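Side-chain contacts in ribokinase (Giardia lamblia, PDB 6WHJ), which probably phosphorylates D-ribose at O-5, using ATP and magnesium, to give D-ribose 5-phosphate: residues B[203-208]-B[220-225]; B[224-227]-B[232-235]; B[270-275]-B[317-322]; B[311-316]-B[335-340]. One frame throughout, in Å; residues are numbered along the deposited sequence.

Contact 1 (B[203-208]-B[220-225]); sequences EISGTG and KALVEK
The contact belongs to the helical layer of the PfkB-family alpha/beta fold. The C-terminal part of helix 198-205 meets the side of helix 216-228 through Ser205, Leu222 and Lys225. The two segments come closest at Ser205 and Leu222, with 6.8 Å between Ser205 CA and Leu222 CA. Ser205 points at the other helix. Its OG lies 3.4 Å from Leu222 CD2, and its CB is 3.7 Å from the same methyl. One branch of the leucine thus touches the whole serine side chain. The touch is van der Waals packing of a hydroxyl on a methyl, and no hydrogen bond crosses. Lys225 comes in beside the leucine with the root of its chain, where CG is 4.0 Å from Ser205 OG. The lysine chain then bends at chi2 (73°), and CD, CE and NZ run off from the serine hydroxyl. On another side of helix 216-228, Lys220 NZ forms a salt bridge of 2.6 Å to Glu224 OE2. The ammonium meets the syn side of the carboxylate, 33° out of its plane. After Ser205 the chain turns off at Gly206, whose positive phi (127°) suits a glycine. Beyond the pair, Ile204 leans on the loop residue Pro175. Val223 and Glu224 both touch Tyr253, in the loop between strands 245-249 and 255-258.

Contact 2 (B[224-227]-B[232-235]); sequences EKMS and SLKF
Leu233 O is gripped by two groups. A water donates to Leu233 O at 2.8 Å, and Thr250 OG1 is also bonded to it. The same water accepts from Ser227 OG at 3.2 Å, so it bridges the end of helix 216-228 to the backbone of 232-235. Ser227 OG is also bonded to Lys251 NZ. The direct contact is apolar and rests on one methyl. Leu233 CD2 lies 3.9 Å from Met226 CB and 3.7 Å from Met226 O, near the last turn of the helix. Leu233 reaches there because its CG is anti to the backbone N (chi1 -177°), which extends the chain toward the helix. Met226 meets it only near its root; the chain beyond CB leads away, bent at chi2 and again at chi3. Next to Leu233, Lys234 turns back on its own segment. Its NZ donates to Ser232 O at 2.7 Å, in the carbonyl plane and on a lone pair, and it also forms a salt bridge with Asp192. Met226 and Leu233 both rest on Phe194. The contact lies where helix 216-228 ends and the chain leads into strand 235-239, next to strand 193-194 of the nine-stranded sheet.

Contact 3 (B[270-275]-B[317-322]); sequences SGAGDC and ISVTRK
Ser318 and Val319 touch Ala272 and Cys275. Their segment starts with Ile317 in helix 301-318. Ile317 O takes two bonds from Thr320, one from N at 3.0 Å and one from OG1 at 2.6 Å. The hydroxyl bond lies in the carbonyl plane, on a lone pair, and fixes the threonine side chain against the turn. Ser318 comes next and points at helix 272-287. Its OG sits 3.9 Å from Ala272 CB and 4.0 Å from Cys275 SG. With chi1 at 66° the hydroxyl lies between backbone N and carbonyl carbon, and its hydrogen bond goes back to Ala315 O in its own helix. No hydrogen bond crosses to segment 270-275; the hydroxyl only packs there. The helix it meets starts with the Gly-Ala-Gly-Asp sequence of PfkB kinases. Gly271 is its N-cap, with a positive phi that calls for glycine. Asp274, the predicted proton acceptor, takes no part in the contact; its OD1 is bonded to Gln48 NE2. Ser270, Ser318 and Arg321 are predicted to belong to a potassium site, with Asp268, Gly323 and Ser327. Val319 follows, and its CG1 meets Ala272 CB at 3.8 Å, so the alanine methyl touches two successive residues. The backbone of Val319 is also bonded to Ile267. Thr320 lies inside the type I turn from Ser318 to Arg321, closed by Arg321 N to Ser318 O at 3.1 Å. Arg321 runs out extended, with Ile317 CG2 3.4 Å above one face of its guanidinium, toward the rim, and makes a salt bridge with Glu333.

Contact 4 (B[311-316]-B[335-340]); sequences ASVAAG and DDALSK
Val313, Leu338 and Ala337 carry this contact between helix 301-318 and helix 331-341. Val313 gives the most surface. It points at the second helix and puts one methyl on each of two successive residues there. CG1 lies 4.0 Å from Ala337 CB and 4.1 Å from Leu338 N, so it also rests on the backbone. CG2 meets Leu338 CD1 at 3.6 Å. This split follows from chi1 near 174°, with CG1 anti to the backbone N and CG2 anti to the carbonyl carbon. Leu338 reaches over with a single branch, and the valine and leucine side chains cross at about a right angle. Ala337 offers only its methyl, which points at helix 301-318. The two segments come nearest at Val313 and Leu338, with 6.6 Å between their CA atoms. No hydrogen bond crosses. Within helix 331-341, Asp335 O accepts from Ser339 N and from Ser339 OG, the latter at 2.8 Å, and the two donors come from opposite faces of its plane. Ser339 is poorly ordered. Around the apolar patch, Tyr261 touches both Val313 and Ala337, and Phe310 touches Leu338. On other faces of helix 301-318, Ala311 and Ala314 pack on helix 272-287. The contact is plain apolar helix-helix packing, in which the C-terminal helix 331-341 docks on helix 301-318 of the PfkB alpha/beta fold.

From the N terminus, contact 1 comes first. It closes a loop that runs from helix 198-205 to helix 216-228 and is partly unmodelled. Contact 2 begins on the same helix 216-228 and closes the short turn that leads to strand 235-239. Contacts 3 and 4 follow in series after these two. They cross each other: 270-275, 311-316, 317-322 and 335-340 alternate along the chain. Both use helix 301-318, which contact 3 joins to helix 272-287 and contact 4 to helix 331-341. They touch directly, for example Ile317 CD1 on Ala337 CB. Contacts 2 and 3 lie on opposite sides of the chain's centre.

Contact 1 (B[203-208]-B[220-225])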
loop_
_atom_site.group_PDB
_atom_site.type_symbol
_atom_site.label_atom_id
_atom_site.label_comp_id
_atom_site.label_asym_id
_atom_site.label_seq_id
_atom_site.Cartn_x
_atom_site.Cartn_y
_atom_site.Cartn_z
ATOM N N GLU B 203 20.162 14.951 8.075
ATOM C CA GLU B 203 20.118 14.843 6.624
ATOM C C GLU B 203 20.140 16.203 5.944
ATOM O O GLU B 203 20.660 16.319 4.829
ATOM C CB GLU B 203 18.872 14.071 6.185
ATOM C CG GLU B 203 18.882 12.605 6.582
ATOM C CD GLU B 203 19.381 11.708 5.457
ATOM O OE1 GLU B 203 20.210 12.177 4.637
ATOM O OE2 GLU B 203 18.942 10.536 5.388
ATOM N N ILE B 204 19.657 17.256 6.616
ATOM C CA ILE B 204 19.627 18.572 5.981
ATOM C C ILE B 204 20.968 19.283 6.042
ATOM O O ILE B 204 21.162 20.264 5.318
ATOM C CB ILE B 204 18.473 19.380 6.625
ATOM C CG1 ILE B 204 17.113 18.782 6.241
ATOM C CG2 ILE B 204 18.462 20.854 6.235
ATOM C CD1 ILE B 204 15.924 19.356 7.011
ATOM N N SER B 205 21.934 18.753 6.790
ATOM C CA SER B 205 23.267 19.338 6.868
ATOM C C SER B 205 24.328 18.580 6.083
ATOM O O SER B 205 25.383 19.155 5.790
ATOM C CB SER B 205 23.715 19.452 8.331
ATOM O OG SER B 205 22.905 20.401 9.007
ATOM N N GLY B 206 24.104 17.310 5.758
ATOM C CA GLY B 206 25.063 16.533 4.992
ATOM C C GLY B 206 25.477 15.212 5.610
ATOM O O GLY B 206 26.326 14.522 5.028
ATOM N N THR B 207 24.928 14.805 6.748
ATOM C CA THR B 207 25.306 13.557 7.393
ATOM C C THR B 207 24.159 12.552 7.296
ATOM O O THR B 207 23.106 12.824 6.718
ATOM C CB THR B 207 25.700 13.812 8.850
ATOM O OG1 THR B 207 26.076 15.186 9.005
ATOM C CG2 THR B 207 26.872 12.933 9.243
ATOM N N GLY B 208 24.376 11.375 7.874
ATOM C CA GLY B 208 23.368 10.333 7.873
ATOM C C GLY B 208 22.964 9.899 9.268
ATOM O O GLY B 208 21.816 10.105 9.672
ATOM N N LYS B 220 25.400 22.278 18.115
ATOM C CA LYS B 220 25.804 23.652 17.826
ATOM C C LYS B 220 26.132 23.814 16.350
ATOM O O LYS B 220 25.649 24.744 15.693
ATOM C CB LYS B 220 27.007 24.067 18.670
ATOM C CG LYS B 220 27.833 25.139 17.970
ATOM C CD LYS B 220 28.477 26.108 18.920
ATOM C CE LYS B 220 29.099 27.293 18.186
ATOM N NZ LYS B 220 30.334 26.941 17.408
ATOM N N ALA B 221 26.898 22.876 15.796
ATOM C CA ALA B 221 27.212 22.950 14.377
ATOM C C ALA B 221 25.957 22.836 13.529
ATOM O O ALA B 221 25.845 23.503 12.494
ATOM C CB ALA B 221 28.211 21.858 14.001
ATOM N N LEU B 222 24.985 22.023 13.958
ATOM C CA LEU B 222 23.750 21.898 13.181
ATOM C C LEU B 222 22.927 23.182 13.240
ATOM O O LEU B 222 22.440 23.660 12.211
ATOM C CB LEU B 222 22.932 20.707 13.668
ATOM C CG LEU B 222 23.565 19.331 13.443
ATOM C CD1 LEU B 222 22.799 18.251 14.205
ATOM C CD2 LEU B 222 23.665 19.000 11.967
ATOM N N VAL B 223 22.771 23.761 14.435
ATOM C CA VAL B 223 22.079 25.042 14.565
ATOM C C VAL B 223 22.831 26.119 13.798
ATOM O O VAL B 223 22.228 26.997 13.169
ATOM C CB VAL B 223 21.915 25.423 16.050
ATOM C CG1 VAL B 223 21.325 26.813 16.183
ATOM C CG2 VAL B 223 21.052 24.395 16.781
ATOM N N GLU B 224 24.164 26.048 13.824
ATOM C CA GLU B 224 25.009 27.001 13.108
ATOM C C GLU B 224 24.714 26.984 11.617
ATOM O O GLU B 224 24.497 28.031 10.996
ATOM C CB GLU B 224 26.465 26.613 13.334
ATOM C CG GLU B 224 27.417 27.657 13.780
ATOM C CD GLU B 224 28.740 27.011 14.135
ATOM O OE1 GLU B 224 29.091 26.003 13.485
ATOM O OE2 GLU B 224 29.424 27.486 15.063
ATOM N N LYS B 225 24.709 25.788 11.028
ATOM C CA LYS B 225 24.476 25.643 9.597
ATOM C C LYS B 225 23.069 26.085 9.224
ATOM O O LYS B 225 22.874 26.765 8.211
ATOM C CB LYS B 225 24.715 24.189 9.185
ATOM C CG LYS B 225 24.369 23.868 7.754
ATOM C CD LYS B 225 25.369 24.454 6.779
ATOM C CE LYS B 225 24.898 24.253 5.348
ATOM N NZ LYS B 225 25.847 24.856 4.376
#

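Contact 2 (B[224-227]-B[232-235])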
loop_
_atom_site.group_PDB
_atom_site.type_symbol
_atom_site.label_atom_id
_atom_site.label_comp_id
_atom_site.label_asym_id
_atom_site.label_seq_id
_atom_site.Cartn_x
_atom_site.Cartn_y
_atom_site.Cartn_z
ATOM N N GLU B 224 24.164 26.048 13.824
ATOM C CA GLU B 224 25.009 27.001 13.108
ATOM C C GLU B 224 24.714 26.984 11.617
ATOM O O GLU B 224 24.497 28.031 10.996
ATOM C CB GLU B 224 26.465 26.613 13.334
ATOM C CG GLU B 224 27.417 27.657 13.780
ATOM C CD GLU B 224 28.740 27.011 14.135
ATOM O OE1 GLU B 224 29.091 26.003 13.485
ATOM O OE2 GLU B 224 29.424 27.486 15.063
ATOM N N LYS B 225 24.709 25.788 11.028
ATOM C CA LYS B 225 24.476 25.643 9.597
ATOM C C LYS B 225 23.069 26.085 9.224
ATOM O O LYS B 225 22.874 26.765 8.211
ATOM C CB LYS B 225 24.715 24.189 9.185
ATOM C CG LYS B 225 24.369 23.868 7.754
ATOM C CD LYS B 225 25.369 24.454 6.779
ATOM C CE LYS B 225 24.898 24.253 5.348
ATOM N NZ LYS B 225 25.847 24.856 4.376
ATOM N N MET B 226 22.083 25.737 10.054
ATOM C CA MET B 226 20.700 26.088 9.755
ATOM C C MET B 226 20.504 27.597 9.732
ATOM O O MET B 226 19.726 28.123 8.929
ATOM C CB MET B 226 19.775 25.464 10.796
ATOM C CG MET B 226 18.816 24.474 10.223
ATOM S SD MET B 226 19.544 22.843 10.193
ATOM C CE MET B 226 19.284 22.386 11.912
ATOM N N SER B 227 21.160 28.292 10.648
ATOM C CA SER B 227 21.030 29.728 10.803
ATOM C C SER B 227 21.889 30.528 9.833
ATOM O O SER B 227 21.597 31.704 9.608
ATOM C CB SER B 227 21.371 30.090 12.252
ATOM O OG SER B 227 21.883 31.406 12.369
ATOM N N SER B 232 15.825 35.179 9.435
ATOM C CA SER B 232 14.676 35.072 10.326
ATOM C C SER B 232 14.789 33.998 11.401
ATOM O O SER B 232 14.102 34.114 12.422
ATOM C CB SER B 232 13.396 34.817 9.520
ATOM O OG SER B 232 13.502 33.636 8.751
ATOM N N LEU B 233 15.599 32.955 11.206
ATOM C CA LEU B 233 15.562 31.806 12.116
ATOM C C LEU B 233 15.961 32.207 13.528
ATOM O O LEU B 233 17.051 32.742 13.752
ATOM C CB LEU B 233 16.461 30.675 11.614
ATOM C CG LEU B 233 16.460 29.382 12.453
ATOM C CD1 LEU B 233 15.099 28.730 12.557
ATOM C CD2 LEU B 233 17.470 28.387 11.906
ATOM N N LYS B 234 15.084 31.910 14.486
ATOM C CA LYS B 234 15.283 32.299 15.874
ATOM C C LYS B 234 15.458 31.118 16.815
ATOM O O LYS B 234 16.162 31.244 17.821
ATOM C CB LYS B 234 14.098 33.145 16.359
ATOM C CG LYS B 234 13.986 34.484 15.658
ATOM C CD LYS B 234 12.568 35.033 15.746
ATOM C CE LYS B 234 12.411 36.240 14.833
ATOM N NZ LYS B 234 12.198 35.813 13.420
ATOM N N PHE B 235 14.815 29.987 16.525
ATOM C CA PHE B 235 14.885 28.811 17.375
ATOM C C PHE B 235 14.844 27.563 16.515
ATOM O O PHE B 235 14.110 27.506 15.527
ATOM C CB PHE B 235 13.732 28.770 18.383
ATOM C CG PHE B 235 13.742 29.907 19.352
ATOM C CD1 PHE B 235 12.925 31.009 19.154
ATOM C CD2 PHE B 235 14.577 29.880 20.459
ATOM C CE1 PHE B 235 12.935 32.053 20.038
ATOM C CE2 PHE B 235 14.594 30.926 21.346
ATOM C CZ PHE B 235 13.770 32.019 21.137
HETATM O O HOH W 1 19.087 32.817 11.892
#

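Contact 3 (B[270-275]-B[317-322])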
loop_
_atom_site.group_PDB
_atom_site.type_symbol
_atom_site.label_atom_id
_atom_site.label_comp_id
_atom_site.label_asym_id
_atom_site.label_seq_id
_atom_site.Cartn_x
_atom_site.Cartn_y
_atom_site.Cartn_z
ATOM N N SER B 270 2.101 6.309 16.413
ATOM C CA SER B 270 1.689 6.852 15.128
ATOM C C SER B 270 1.039 8.217 15.316
ATOM O O SER B 270 0.184 8.395 16.189
ATOM C CB SER B 270 0.715 5.881 14.452
ATOM O OG SER B 270 0.409 6.270 13.124
ATOM N N GLY B 271 1.460 9.193 14.514
ATOM C CA GLY B 271 0.877 10.506 14.655
ATOM C C GLY B 271 1.372 11.323 15.827
ATOM O O GLY B 271 0.831 12.408 16.068
ATOM N N ALA B 272 2.359 10.845 16.584
ATOM C CA ALA B 272 2.713 11.564 17.799
ATOM C C ALA B 272 3.631 12.751 17.538
ATOM O O ALA B 272 3.626 13.705 18.329
ATOM C CB ALA B 272 3.384 10.610 18.786
ATOM N N GLY B 273 4.360 12.754 16.418
ATOM C CA GLY B 273 5.094 13.947 16.046
ATOM C C GLY B 273 4.164 15.046 15.578
ATOM O O GLY B 273 4.355 16.222 15.904
ATOM N N ASP B 274 3.133 14.680 14.817
ATOM C CA ASP B 274 2.197 15.685 14.343
ATOM C C ASP B 274 1.372 16.248 15.490
ATOM O O ASP B 274 1.132 17.460 15.557
ATOM C CB ASP B 274 1.321 15.098 13.237
ATOM C CG ASP B 274 2.127 14.783 11.984
ATOM O OD1 ASP B 274 3.162 15.458 11.773
ATOM O OD2 ASP B 274 1.740 13.871 11.212
ATOM N N CYS B 275 0.975 15.396 16.427
ATOM C CA CYS B 275 0.277 15.890 17.603
ATOM C C CYS B 275 1.169 16.837 18.392
ATOM O O CYS B 275 0.702 17.865 18.893
ATOM C CB CYS B 275 -0.184 14.710 18.461
ATOM S SG CYS B 275 -0.777 15.154 20.093
ATOM N N ILE B 317 0.186 11.853 26.040
ATOM C CA ILE B 317 -1.129 11.229 26.113
ATOM C C ILE B 317 -1.427 10.465 24.829
ATOM O O ILE B 317 -1.943 9.342 24.871
ATOM C CB ILE B 317 -2.209 12.277 26.438
ATOM C CG1 ILE B 317 -1.969 12.867 27.837
ATOM C CG2 ILE B 317 -3.603 11.665 26.342
ATOM C CD1 ILE B 317 -2.820 14.095 28.162
ATOM N N SER B 318 -1.083 11.045 23.670
ATOM C CA SER B 318 -1.403 10.422 22.386
ATOM C C SER B 318 -0.732 9.059 22.219
ATOM O O SER B 318 -1.304 8.162 21.586
ATOM C CB SER B 318 -1.004 11.346 21.235
ATOM O OG SER B 318 0.401 11.507 21.170
ATOM N N VAL B 319 0.475 8.878 22.764
ATOM C CA VAL B 319 1.148 7.590 22.629
ATOM C C VAL B 319 0.521 6.504 23.488
ATOM O O VAL B 319 0.844 5.328 23.300
ATOM C CB VAL B 319 2.658 7.670 22.951
ATOM C CG1 VAL B 319 3.395 8.450 21.875
ATOM C CG2 VAL B 319 2.895 8.273 24.323
ATOM N N THR B 320 -0.369 6.859 24.420
ATOM C CA THR B 320 -1.115 5.860 25.179
ATOM C C THR B 320 -2.386 5.414 24.469
ATOM O O THR B 320 -3.134 4.597 25.015
ATOM C CB THR B 320 -1.461 6.380 26.586
ATOM O OG1 THR B 320 -2.426 7.438 26.512
ATOM C CG2 THR B 320 -0.206 6.879 27.288
ATOM N N ARG B 321 -2.633 5.917 23.261
ATOM C CA ARG B 321 -3.838 5.615 22.509
ATOM C C ARG B 321 -3.471 5.254 21.078
ATOM O O ARG B 321 -2.436 5.682 20.555
ATOM C CB ARG B 321 -4.801 6.808 22.506
ATOM C CG ARG B 321 -5.026 7.407 23.878
ATOM C CD ARG B 321 -5.736 8.742 23.805
ATOM N NE ARG B 321 -6.051 9.224 25.142
ATOM C CZ ARG B 321 -6.769 10.308 25.397
ATOM N NH1 ARG B 321 -7.252 11.036 24.400
ATOM N NH2 ARG B 321 -7.003 10.658 26.652
ATOM N N LYS B 322 -4.337 4.469 20.446
ATOM C CA LYS B 322 -4.184 4.101 19.046
ATOM C C LYS B 322 -5.034 5.021 18.176
ATOM O O LYS B 322 -6.122 5.436 18.585
ATOM C CB LYS B 322 -4.591 2.641 18.828
#

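Contact 4 (B[311-316]-B[335-340])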
loop_
_atom_site.group_PDB
_atom_site.type_symbol
_atom_site.label_atom_id
_atom_site.label_comp_id
_atom_site.label_asym_id
_atom_site.label_seq_id
_atom_site.Cartn_x
_atom_site.Cartn_y
_atom_site.Cartn_z
ATOM N N ALA B 311 3.264 20.724 24.625
ATOM C CA ALA B 311 3.227 19.776 23.516
ATOM C C ALA B 311 3.668 18.391 23.964
ATOM O O ALA B 311 3.149 17.385 23.466
ATOM C CB ALA B 311 4.095 20.274 22.360
ATOM N N SER B 312 4.627 18.318 24.894
ATOM C CA SER B 312 5.060 17.019 25.415
ATOM C C SER B 312 3.923 16.291 26.130
ATOM O O SER B 312 3.716 15.091 25.920
ATOM C CB SER B 312 6.250 17.196 26.362
ATOM O OG SER B 312 7.333 17.805 25.688
ATOM N N VAL B 313 3.164 17.005 26.963
ATOM C CA VAL B 313 2.072 16.379 27.696
ATOM C C VAL B 313 1.027 15.850 26.722
ATOM O O VAL B 313 0.515 14.732 26.882
ATOM C CB VAL B 313 1.473 17.379 28.707
ATOM C CG1 VAL B 313 0.226 16.813 29.388
ATOM C CG2 VAL B 313 2.515 17.775 29.746
ATOM N N ALA B 314 0.702 16.635 25.689
ATOM C CA ALA B 314 -0.264 16.177 24.699
ATOM C C ALA B 314 0.269 14.983 23.915
ATOM O O ALA B 314 -0.462 14.013 23.678
ATOM C CB ALA B 314 -0.639 17.321 23.764
ATOM N N ALA B 315 1.540 15.023 23.513
ATOM C CA ALA B 315 2.111 13.886 22.797
ATOM C C ALA B 315 2.218 12.665 23.702
ATOM O O ALA B 315 1.984 11.531 23.261
ATOM C CB ALA B 315 3.479 14.254 22.221
ATOM N N GLY B 316 2.543 12.878 24.978
ATOM C CA GLY B 316 2.617 11.764 25.902
ATOM C C GLY B 316 1.277 11.091 26.121
ATOM O O GLY B 316 1.218 9.891 26.396
ATOM N N ASP B 335 -5.003 19.841 29.723
ATOM C CA ASP B 335 -4.951 20.737 30.880
ATOM C C ASP B 335 -4.930 19.960 32.191
ATOM O O ASP B 335 -4.203 20.326 33.122
ATOM C CB ASP B 335 -6.132 21.712 30.880
ATOM C CG ASP B 335 -5.993 22.815 29.849
ATOM O OD1 ASP B 335 -6.995 23.525 29.615
ATOM O OD2 ASP B 335 -4.895 22.972 29.270
ATOM N N ASP B 336 -5.733 18.895 32.290
ATOM C CA ASP B 336 -5.790 18.139 33.536
ATOM C C ASP B 336 -4.439 17.503 33.851
ATOM O O ASP B 336 -3.916 17.648 34.960
ATOM C CB ASP B 336 -6.879 17.065 33.465
ATOM C CG ASP B 336 -8.291 17.641 33.514
ATOM O OD1 ASP B 336 -9.217 16.966 33.017
ATOM O OD2 ASP B 336 -8.478 18.768 34.022
ATOM N N ALA B 337 -3.848 16.808 32.875
ATOM C CA ALA B 337 -2.594 16.110 33.131
ATOM C C ALA B 337 -1.431 17.073 33.336
ATOM O O ALA B 337 -0.450 16.721 34.002
ATOM C CB ALA B 337 -2.298 15.141 31.987
ATOM N N LEU B 338 -1.514 18.284 32.772
ATOM C CA LEU B 338 -0.474 19.286 32.999
ATOM C C LEU B 338 -0.492 19.777 34.443
ATOM O O LEU B 338 0.555 20.150 34.989
ATOM C CB LEU B 338 -0.653 20.455 32.026
ATOM C CG LEU B 338 0.478 21.480 31.848
ATOM C CD1 LEU B 338 1.818 20.800 31.634
ATOM C CD2 LEU B 338 0.198 22.442 30.706
ATOM N N SER B 339 -1.669 19.767 35.075
ATOM C CA SER B 339 -1.791 20.198 36.465
ATOM C C SER B 339 -1.163 19.184 37.415
ATOM O O SER B 339 -0.440 19.555 38.347
ATOM C CB SER B 339 -3.264 20.411 36.813
ATOM O OG SER B 339 -3.935 21.087 35.765
ATOM N N LYS B 340 -1.448 17.896 37.205
ATOM C CA LYS B 340 -0.843 16.863 38.039
ATOM C C LYS B 340 0.668 16.804 37.829
ATOM O O LYS B 340 1.424 16.578 38.783
ATOM C CB LYS B 340 -1.496 15.508 37.751
#